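Local coordinates for protein hydrolase (Rhizobium meliloti, PDB 5HOE) that acts as an octameric carbohydrate acetylesterase of the SGNH hydrolase family, probably cleaving acetyl esters from sugars, at residues G50-R55 / Y60-E65; L105-T110 / P154-M159; Q131-A136 / M189-F194. All blocks are in the same frame, centred on the assembly; numbering follows the deposited sequence.

Contact 1: G50-R55 / Y60-E65; sequences GAMAAR and YHIIEE
This is a small apolar helix-on-strand packing contact, in which Met52 and Ala53 of helix 48-56 rest on Ile62 of strand 60-66, an outermost strand of the sheet within this chain. The helix and the strand are close neighbours in sequence, joined by a short turn. Ala53 and Ile62 mark the closest approach of the two backbones, with their CA atoms 6.4 Å apart. The Ile62 side chain points toward the helix. Its CG1-CD1 arm enters the notch formed by the Met52 methyl and the Ala53 methyl. Met52 has CG anti to its backbone N (chi1 -176°), and the chain then bends at chi3 (62°). That bend carries CE round to the arm of Ile62. Met52 CE meets Ile62 CG1 at 3.4 Å, which is tight for two carbons. The same Met52 CE lies 4.0 Å from Ile62 CD1. Ala53 approaches with its single methyl, and Ala53 CB is 3.9 Å from both Ile62 CG1 and Ile62 CD1. The helix is the link of a beta-alpha-beta crossover: the chain leaves strand 17-23, passes through helix 48-56 and returns as strand 60-66 beside it and parallel to it. Such crossovers build the three-layer alpha/beta/alpha sandwich of SGNH hydrolases. Backbone bonds from Ile63 to Val19 and Cys21 help to fix the two strands side by side. Met52 also touches Cys21 of the neighbouring strand 17-23, as well as Ile222 and Ala223 of helix 212-229, so it sits where two helices meet the sheet. Ala54 N to Gly50 O (3.0 Å) is one of the regular backbone bonds of helix 48-56. At the far end of the strand segment, Glu64 forms a salt bridge with Arg47.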
loop_
_atom_site.group_PDB
_atom_site.type_symbol
_atom_site.label_atom_id
_atom_site.label_comp_id
_atom_site.label_asym_id
_atom_site.label_seq_id
_atom_site.Cartn_x
_atom_site.Cartn_y
_atom_site.Cartn_z
ATOM N N GLY A 50 20.246 14.977 31.399
ATOM C CA GLY A 50 21.081 14.656 32.552
ATOM C C GLY A 50 21.120 15.774 33.574
ATOM O O GLY A 50 21.184 15.525 34.789
ATOM N N ALA A 51 21.099 17.017 33.102
ATOM C CA ALA A 51 21.002 18.172 33.986
ATOM C C ALA A 51 19.658 18.221 34.707
ATOM O O ALA A 51 19.597 18.581 35.889
ATOM C CB ALA A 51 21.229 19.452 33.177
ATOM N N MET A 52 18.567 17.889 34.010
ATOM C CA MET A 52 17.262 17.809 34.665
ATOM C C MET A 52 17.258 16.707 35.713
ATOM O O MET A 52 16.775 16.908 36.844
ATOM C CB MET A 52 16.174 17.546 33.619
ATOM C CG MET A 52 14.767 17.535 34.199
ATOM S SD MET A 52 13.508 16.805 33.148
ATOM C CE MET A 52 14.066 15.113 32.993
ATOM N N ALA A 53 17.843 15.547 35.379
ATOM C CA ALA A 53 17.889 14.436 36.332
ATOM C C ALA A 53 18.679 14.801 37.584
ATOM O O ALA A 53 18.301 14.422 38.704
ATOM C CB ALA A 53 18.489 13.202 35.662
ATOM N N ALA A 54 19.789 15.526 37.420
ATOM C CA ALA A 54 20.584 15.927 38.572
ATOM C C ALA A 54 19.780 16.824 39.511
ATOM O O ALA A 54 19.815 16.652 40.736
ATOM C CB ALA A 54 21.845 16.645 38.097
ATOM N N ARG A 55 19.048 17.791 38.956
ATOM C CA ARG A 55 18.246 18.683 39.792
ATOM C C ARG A 55 17.083 17.937 40.445
ATOM O O ARG A 55 16.744 18.193 41.607
ATOM C CB ARG A 55 17.735 19.851 38.939
ATOM C CG ARG A 55 16.914 20.898 39.677
ATOM C CD ARG A 55 17.799 21.935 40.383
ATOM N NE ARG A 55 17.365 23.300 40.072
ATOM C CZ ARG A 55 18.180 24.326 39.857
ATOM N NH1 ARG A 55 19.494 24.171 39.904
ATOM N NH2 ARG A 55 17.674 25.518 39.583
ATOM N N TYR A 60 13.719 10.188 40.886
ATOM C CA TYR A 60 13.261 10.239 39.503
ATOM C C TYR A 60 14.144 9.361 38.637
ATOM O O TYR A 60 15.365 9.332 38.809
ATOM C CB TYR A 60 13.298 11.669 38.971
ATOM C CG TYR A 60 12.214 12.553 39.546
ATOM C CD1 TYR A 60 12.367 13.143 40.794
ATOM C CD2 TYR A 60 11.046 12.806 38.841
ATOM C CE1 TYR A 60 11.390 13.951 41.326
ATOM C CE2 TYR A 60 10.059 13.612 39.362
ATOM C CZ TYR A 60 10.236 14.185 40.607
ATOM O OH TYR A 60 9.262 14.994 41.154
ATOM N N HIS A 61 13.511 8.645 37.711
ATOM C CA HIS A 61 14.189 7.826 36.722
ATOM C C HIS A 61 13.920 8.429 35.348
ATOM O O HIS A 61 12.768 8.483 34.901
ATOM C CB HIS A 61 13.690 6.384 36.807
ATOM C CG HIS A 61 14.134 5.517 35.673
ATOM N ND1 HIS A 61 13.246 4.818 34.883
ATOM C CD2 HIS A 61 15.368 5.241 35.189
ATOM C CE1 HIS A 61 13.915 4.139 33.967
ATOM N NE2 HIS A 61 15.203 4.382 34.127
ATOM N N ILE A 62 14.975 8.893 34.696
ATOM C CA ILE A 62 14.883 9.585 33.415
ATOM C C ILE A 62 15.191 8.592 32.308
ATOM O O ILE A 62 16.208 7.889 32.357
ATOM C CB ILE A 62 15.831 10.797 33.362
ATOM C CG1 ILE A 62 15.146 12.041 33.929
ATOM C CG2 ILE A 62 16.256 11.135 31.925
ATOM C CD1 ILE A 62 14.801 11.952 35.356
ATOM N N ILE A 63 14.330 8.560 31.293
ATOM C CA ILE A 63 14.487 7.711 30.117
ATOM C C ILE A 63 14.684 8.628 28.918
ATOM O O ILE A 63 13.870 9.529 28.676
ATOM C CB ILE A 63 13.240 6.835 29.918
ATOM C CG1 ILE A 63 12.999 5.948 31.144
ATOM C CG2 ILE A 63 13.363 5.982 28.662
ATOM C CD1 ILE A 63 11.576 5.616 31.354
ATOM N N GLU A 64 15.787 8.446 28.209
ATOM C CA GLU A 64 16.112 9.274 27.056
ATOM C C GLU A 64 15.666 8.585 25.772
ATOM O O GLU A 64 16.046 7.433 25.507
ATOM C CB GLU A 64 17.617 9.516 27.006
ATOM C CG GLU A 64 18.168 10.195 28.242
ATOM C CD GLU A 64 19.644 10.457 28.108
ATOM O OE1 GLU A 64 20.448 9.539 28.352
ATOM O OE2 GLU A 64 19.996 11.574 27.724
ATOM N N GLU A 65 14.862 9.300 24.976
ATOM C CA GLU A 65 14.511 8.897 23.605
ATOM C C GLU A 65 14.665 10.100 22.667
ATOM O O GLU A 65 13.676 10.657 22.170
ATOM C CB GLU A 65 13.096 8.305 23.544
ATOM C CG GLU A 65 12.927 6.976 24.286
ATOM C CD GLU A 65 13.620 5.786 23.663
ATOM O OE1 GLU A 65 14.235 5.905 22.592
ATOM O OE2 GLU A 65 13.517 4.688 24.271
#

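Contact 2: L105-T110 / P154-M159; sequences LGTNDT and PPLAPM. With PO4 (phosphate ion), chain E.
Thr107 meets the 154-159 loop in two different ways, with its methyl on Leu156 and its hydroxyl on a water. Thr107 CG2 touches Leu156 CD2 at 3.7 Å. A water sits 2.8 Å from Thr107 OG1 and donates to Pro154 O, so it bridges the two loops. With chi1 of Thr107 at -58°, OG1 lies opposite the carbonyl carbon and CG2 opposite the backbone N, which sends the two branches to different partners. The other Leu156 methyl, CD1, lies 3.7 Å from Thr110 OG1. That hydroxyl is turned to the Thr107 carbonyl and donates to Thr107 O at 2.7 Å, in the carbonyl plane. Thr110 N donates to the same oxygen, so two bonds grip it. The loop carries the Gly-Thr-Asn-Asp sequence expected of an SGNH hydrolase. Its Asn108 donates from ND2 to phosphate O1 at 2.9 Å, nearly straight at 168°. ND2 also bonds Arg70 O. With an alanine in place of Asn108, the phosphate would probably lose this N-H donor and Arg70 O its mate. Ser25 N, Ala69 N and His209 NE2 also bond the phosphate, which probably came from the crystallisation liquor. Three N-H groups, from Ser25, Ala69 and Asn108, converging on an anion are consistent with the oxyanion hole of this family.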
loop_
_atom_site.group_PDB
_atom_site.type_symbol
_atom_site.label_atom_id
_atom_site.label_comp_id
_atom_site.label_asym_id
_atom_site.label_seq_id
_atom_site.Cartn_x
_atom_site.Cartn_y
_atom_site.Cartn_z
ATOM N N LEU A 105 9.794 18.695 20.300
ATOM C CA LEU A 105 9.934 18.429 18.871
ATOM C C LEU A 105 9.288 19.577 18.117
ATOM O O LEU A 105 8.484 20.332 18.674
ATOM C CB LEU A 105 9.215 17.126 18.492
ATOM C CG LEU A 105 9.869 15.823 18.908
ATOM C CD1 LEU A 105 8.961 14.599 18.694
ATOM C CD2 LEU A 105 11.190 15.678 18.189
ATOM N N GLY A 106 9.585 19.648 16.818
ATOM C CA GLY A 106 8.965 20.600 15.926
ATOM C C GLY A 106 9.967 21.338 15.060
ATOM O O GLY A 106 9.650 21.771 13.940
ATOM N N THR A 107 11.191 21.485 15.567
ATOM C CA THR A 107 12.209 22.187 14.795
ATOM C C THR A 107 12.406 21.545 13.425
ATOM O O THR A 107 12.504 22.244 12.408
ATOM C CB THR A 107 13.526 22.219 15.556
ATOM O OG1 THR A 107 13.336 22.854 16.824
ATOM C CG2 THR A 107 14.590 22.968 14.748
ATOM N N ASN A 108 12.426 20.210 13.364
ATOM C CA ASN A 108 12.719 19.582 12.077
ATOM C C ASN A 108 11.546 19.659 11.120
ATOM O O ASN A 108 11.758 19.647 9.901
ATOM C CB ASN A 108 13.236 18.165 12.277
ATOM C CG ASN A 108 14.577 18.171 12.931
ATOM O OD1 ASN A 108 15.461 18.942 12.518
ATOM N ND2 ASN A 108 14.752 17.360 13.961
ATOM N N ASP A 109 10.328 19.801 11.634
ATOM C CA ASP A 109 9.193 20.002 10.753
ATOM C C ASP A 109 9.279 21.315 9.966
ATOM O O ASP A 109 8.550 21.473 8.969
ATOM C CB ASP A 109 7.909 20.073 11.570
ATOM C CG ASP A 109 7.586 18.803 12.358
ATOM O OD1 ASP A 109 8.463 18.220 13.052
ATOM O OD2 ASP A 109 6.388 18.453 12.350
ATOM N N THR A 110 10.110 22.269 10.405
ATOM C CA THR A 110 10.265 23.549 9.718
ATOM C C THR A 110 11.220 23.485 8.532
ATOM O O THR A 110 11.400 24.509 7.861
ATOM C CB THR A 110 10.747 24.658 10.672
ATOM O OG1 THR A 110 12.156 24.523 10.953
ATOM C CG2 THR A 110 9.920 24.697 11.985
ATOM N N PRO A 154 13.466 26.334 21.333
ATOM C CA PRO A 154 13.829 27.729 21.084
ATOM C C PRO A 154 13.855 28.003 19.599
ATOM O O PRO A 154 14.119 27.096 18.785
ATOM C CB PRO A 154 15.234 27.845 21.706
ATOM C CG PRO A 154 15.806 26.486 21.602
ATOM C CD PRO A 154 14.623 25.519 21.748
ATOM N N PRO A 155 13.582 29.238 19.177
ATOM C CA PRO A 155 13.622 29.557 17.749
ATOM C C PRO A 155 14.998 29.317 17.143
ATOM O O PRO A 155 16.025 29.421 17.815
ATOM C CB PRO A 155 13.276 31.058 17.706
ATOM C CG PRO A 155 12.575 31.351 18.964
ATOM C CD PRO A 155 13.142 30.391 19.988
ATOM N N LEU A 156 15.001 29.040 15.840
ATOM C CA LEU A 156 16.237 28.917 15.080
ATOM C C LEU A 156 16.995 30.250 15.051
ATOM O O LEU A 156 16.443 31.324 15.322
ATOM C CB LEU A 156 15.918 28.487 13.652
ATOM C CG LEU A 156 15.334 27.087 13.492
ATOM C CD1 LEU A 156 14.786 26.888 12.103
ATOM C CD2 LEU A 156 16.399 26.033 13.764
ATOM N N ALA A 157 18.281 30.164 14.715
ATOM C CA ALA A 157 19.153 31.320 14.564
ATOM C C ALA A 157 19.758 31.349 13.163
ATOM O O ALA A 157 19.625 30.385 12.409
ATOM C CB ALA A 157 20.255 31.269 15.621
ATOM N N PRO A 158 20.420 32.436 12.767
ATOM C CA PRO A 158 21.109 32.444 11.471
ATOM C C PRO A 158 22.130 31.319 11.409
ATOM O O PRO A 158 22.752 30.965 12.418
ATOM C CB PRO A 158 21.788 33.815 11.455
ATOM C CG PRO A 158 20.854 34.670 12.284
ATOM C CD PRO A 158 20.456 33.766 13.407
ATOM N N MET A 159 22.307 30.759 10.209
ATOM C CA MET A 159 23.122 29.560 10.023
ATOM C C MET A 159 24.243 29.828 9.025
ATOM O O MET A 159 23.963 30.103 7.844
ATOM C CB MET A 159 22.266 28.405 9.519
ATOM C CG MET A 159 21.168 27.980 10.493
ATOM S SD MET A 159 19.923 27.043 9.618
ATOM C CE MET A 159 19.197 28.324 8.607
HETATM P P PO4 E . 18.355 18.158 14.206
HETATM O O1 PO4 E . 17.417 17.291 14.996
HETATM O O2 PO4 E . 17.999 19.605 14.428
HETATM O O3 PO4 E . 19.832 17.925 14.398
HETATM O O4 PO4 E . 18.284 17.825 12.751
HETATM O O HOH W 1 12.739 25.538 16.628
#

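Contact 3: Q131-A136 / M189-F194; sequences QVLTCA and MKVEFF
Leu133 buries the most surface here, wedging its two methyls against Met189 and Val191. The contact belongs to the alpha/beta/alpha sandwich of the SGNH fold. Leu133 is the last residue of helix 118-133. Met189 immediately precedes Lys190, where the chain leaves helical geometry, and Val191 comes just before strand 192-195, an outermost strand of the sheet within this chain. The contact therefore ties the end of one helix to the turn that leads from helix 171-189 into strand 192-195. That turn is a Schellman motif at Lys190, which has positive phi (62°), and the residues on its two sides, Met189 and Val191, both point toward Leu133. Leu133 CG lies beside the backbone N with the chain then extended, and this sends the isobutyl group across to the turn. Met189 arrives obliquely. Its chain bends at chi3 (75°), and the methyl CE is the atom that touches. Val191 offers one branch, CG1, and its side chain also packs on Val148 of strand 147-152. The packing is ordinary van der Waals contact near the surface. Next to it, Val132 packs on Val148 of the sheet and on Leu92 of helix 84-95. The end of the Lys190 chain leads away from Leu133. Its NZ bonds Asp187 O and Phe188 O of its own chain, and also Ser37 O and Glu35 O of the third subunit, so it links the turn to that neighbour. Each Leu133 methyl has its own nearest partner: Leu133 CD1 is 4.0 Å from Met189 CE, whereas Leu133 CD2 is 4.1 Å from Val191 CG1.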
loop_
_atom_site.group_PDB
_atom_site.type_symbol
_atom_site.label_atom_id
_atom_site.label_comp_id
_atom_site.label_asym_id
_atom_site.label_seq_id
_atom_site.Cartn_x
_atom_site.Cartn_y
_atom_site.Cartn_z
ATOM N N GLN A 131 -1.221 10.385 21.640
ATOM C CA GLN A 131 -0.669 9.043 21.806
ATOM C C GLN A 131 -0.308 8.777 23.262
ATOM O O GLN A 131 -0.464 7.656 23.746
ATOM C CB GLN A 131 0.564 8.855 20.911
ATOM C CG GLN A 131 0.224 8.714 19.448
ATOM C CD GLN A 131 1.414 8.687 18.540
ATOM O OE1 GLN A 131 2.487 9.168 18.887
ATOM N NE2 GLN A 131 1.224 8.128 17.348
ATOM N N VAL A 132 0.176 9.792 23.975
ATOM C CA VAL A 132 0.441 9.604 25.400
ATOM C C VAL A 132 -0.863 9.467 26.175
ATOM O O VAL A 132 -1.018 8.575 27.018
ATOM C CB VAL A 132 1.313 10.743 25.961
ATOM C CG1 VAL A 132 1.592 10.489 27.412
ATOM C CG2 VAL A 132 2.602 10.871 25.183
ATOM N N LEU A 133 -1.817 10.355 25.916
ATOM C CA LEU A 133 -3.042 10.358 26.705
ATOM C C LEU A 133 -3.867 9.092 26.520
ATOM O O LEU A 133 -4.669 8.758 27.406
ATOM C CB LEU A 133 -3.880 11.577 26.348
ATOM C CG LEU A 133 -3.222 12.916 26.691
ATOM C CD1 LEU A 133 -4.111 14.064 26.253
ATOM C CD2 LEU A 133 -2.918 13.019 28.183
ATOM N N THR A 134 -3.691 8.378 25.409
ATOM C CA THR A 134 -4.467 7.175 25.150
ATOM C C THR A 134 -3.683 5.895 25.410
ATOM O O THR A 134 -4.178 4.813 25.077
ATOM C CB THR A 134 -5.019 7.165 23.720
ATOM O OG1 THR A 134 -3.942 7.119 22.775
ATOM C CG2 THR A 134 -5.875 8.401 23.458
ATOM N N CYS A 135 -2.486 5.983 26.011
ATOM C CA CYS A 135 -1.591 4.833 26.099
ATOM C C CYS A 135 -1.810 3.962 27.332
ATOM O O CYS A 135 -1.074 2.982 27.511
ATOM C CB CYS A 135 -0.120 5.277 26.034
ATOM S SG CYS A 135 0.611 5.868 27.591
ATOM N N ALA A 136 -2.804 4.270 28.160
ATOM C CA ALA A 136 -3.018 3.528 29.396
ATOM C C ALA A 136 -3.089 2.041 29.109
ATOM O O ALA A 136 -3.708 1.608 28.132
ATOM C CB ALA A 136 -4.322 3.979 30.069
ATOM N N MET A 189 -5.773 20.680 25.100
ATOM C CA MET A 189 -5.691 19.274 25.477
ATOM C C MET A 189 -5.532 19.066 26.987
ATOM O O MET A 189 -5.480 17.917 27.434
ATOM C CB MET A 189 -4.570 18.572 24.692
ATOM C CG MET A 189 -4.813 18.540 23.197
ATOM S SD MET A 189 -3.674 17.483 22.302
ATOM C CE MET A 189 -4.287 15.860 22.699
ATOM N N LYS A 190 -5.465 20.151 27.771
ATOM C CA LYS A 190 -5.395 20.098 29.235
ATOM C C LYS A 190 -4.129 19.380 29.732
ATOM O O LYS A 190 -4.160 18.572 30.670
ATOM C CB LYS A 190 -6.690 19.531 29.839
ATOM C CG LYS A 190 -7.980 20.201 29.318
ATOM C CD LYS A 190 -8.133 21.650 29.817
ATOM C CE LYS A 190 -9.345 22.392 29.185
ATOM N NZ LYS A 190 -9.126 22.722 27.732
ATOM N N VAL A 191 -2.991 19.693 29.103
ATOM C CA VAL A 191 -1.693 19.185 29.538
ATOM C C VAL A 191 -0.770 20.344 29.902
ATOM O O VAL A 191 -1.167 21.520 29.862
ATOM C CB VAL A 191 -1.060 18.254 28.478
ATOM C CG1 VAL A 191 -1.952 17.031 28.215
ATOM C CG2 VAL A 191 -0.763 19.005 27.182
ATOM N N GLU A 192 0.470 20.032 30.252
ATOM C CA GLU A 192 1.384 21.065 30.730
ATOM C C GLU A 192 2.208 21.623 29.577
ATOM O O GLU A 192 2.366 20.980 28.544
ATOM C CB GLU A 192 2.316 20.499 31.800
ATOM C CG GLU A 192 1.599 19.808 32.973
ATOM C CD GLU A 192 0.764 20.752 33.814
ATOM O OE1 GLU A 192 1.165 21.922 34.002
ATOM O OE2 GLU A 192 -0.300 20.320 34.305
ATOM N N PHE A 193 2.734 22.840 29.768
ATOM C CA PHE A 193 3.466 23.546 28.723
ATOM C C PHE A 193 4.669 24.303 29.280
ATOM O O PHE A 193 4.592 24.911 30.358
ATOM C CB PHE A 193 2.588 24.566 27.989
ATOM C CG PHE A 193 3.353 25.408 27.007
ATOM C CD1 PHE A 193 3.865 24.847 25.846
ATOM C CD2 PHE A 193 3.575 26.756 27.244
ATOM C CE1 PHE A 193 4.587 25.600 24.944
ATOM C CE2 PHE A 193 4.298 27.519 26.338
ATOM C CZ PHE A 193 4.790 26.940 25.172
ATOM N N PHE A 194 5.768 24.293 28.514
ATOM C CA PHE A 194 6.977 25.055 28.842
ATOM C C PHE A 194 7.605 25.593 27.568
ATOM O O PHE A 194 7.867 24.830 26.637
ATOM C CB PHE A 194 8.003 24.205 29.603
ATOM C CG PHE A 194 9.281 24.937 29.883
ATOM C CD1 PHE A 194 9.288 26.025 30.744
ATOM C CD2 PHE A 194 10.471 24.582 29.259
ATOM C CE1 PHE A 194 10.461 26.718 30.993
ATOM C CE2 PHE A 194 11.628 25.277 29.511
ATOM C CZ PHE A 194 11.623 26.343 30.371
#

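Contact 1 lies on one outermost strand of the chain's parallel sheet, 60-66, and contact 3 at the entry to the other, 192-195. Their centres are about 19 Å apart. Contact 2 joins loops that follow two inner strands, 100-104 and 147-152. Its centre is about 23 Å from that of either other contact, and it lies across the chain's centre from both. None of the three touch: nearest atoms are about 7 Å apart for contacts 1 and 2. Along the chain, the segments of contacts 2 and 3 alternate. Contact 2 alone reaches the phosphate, near a probable Ser25-His209-Asp206 triad.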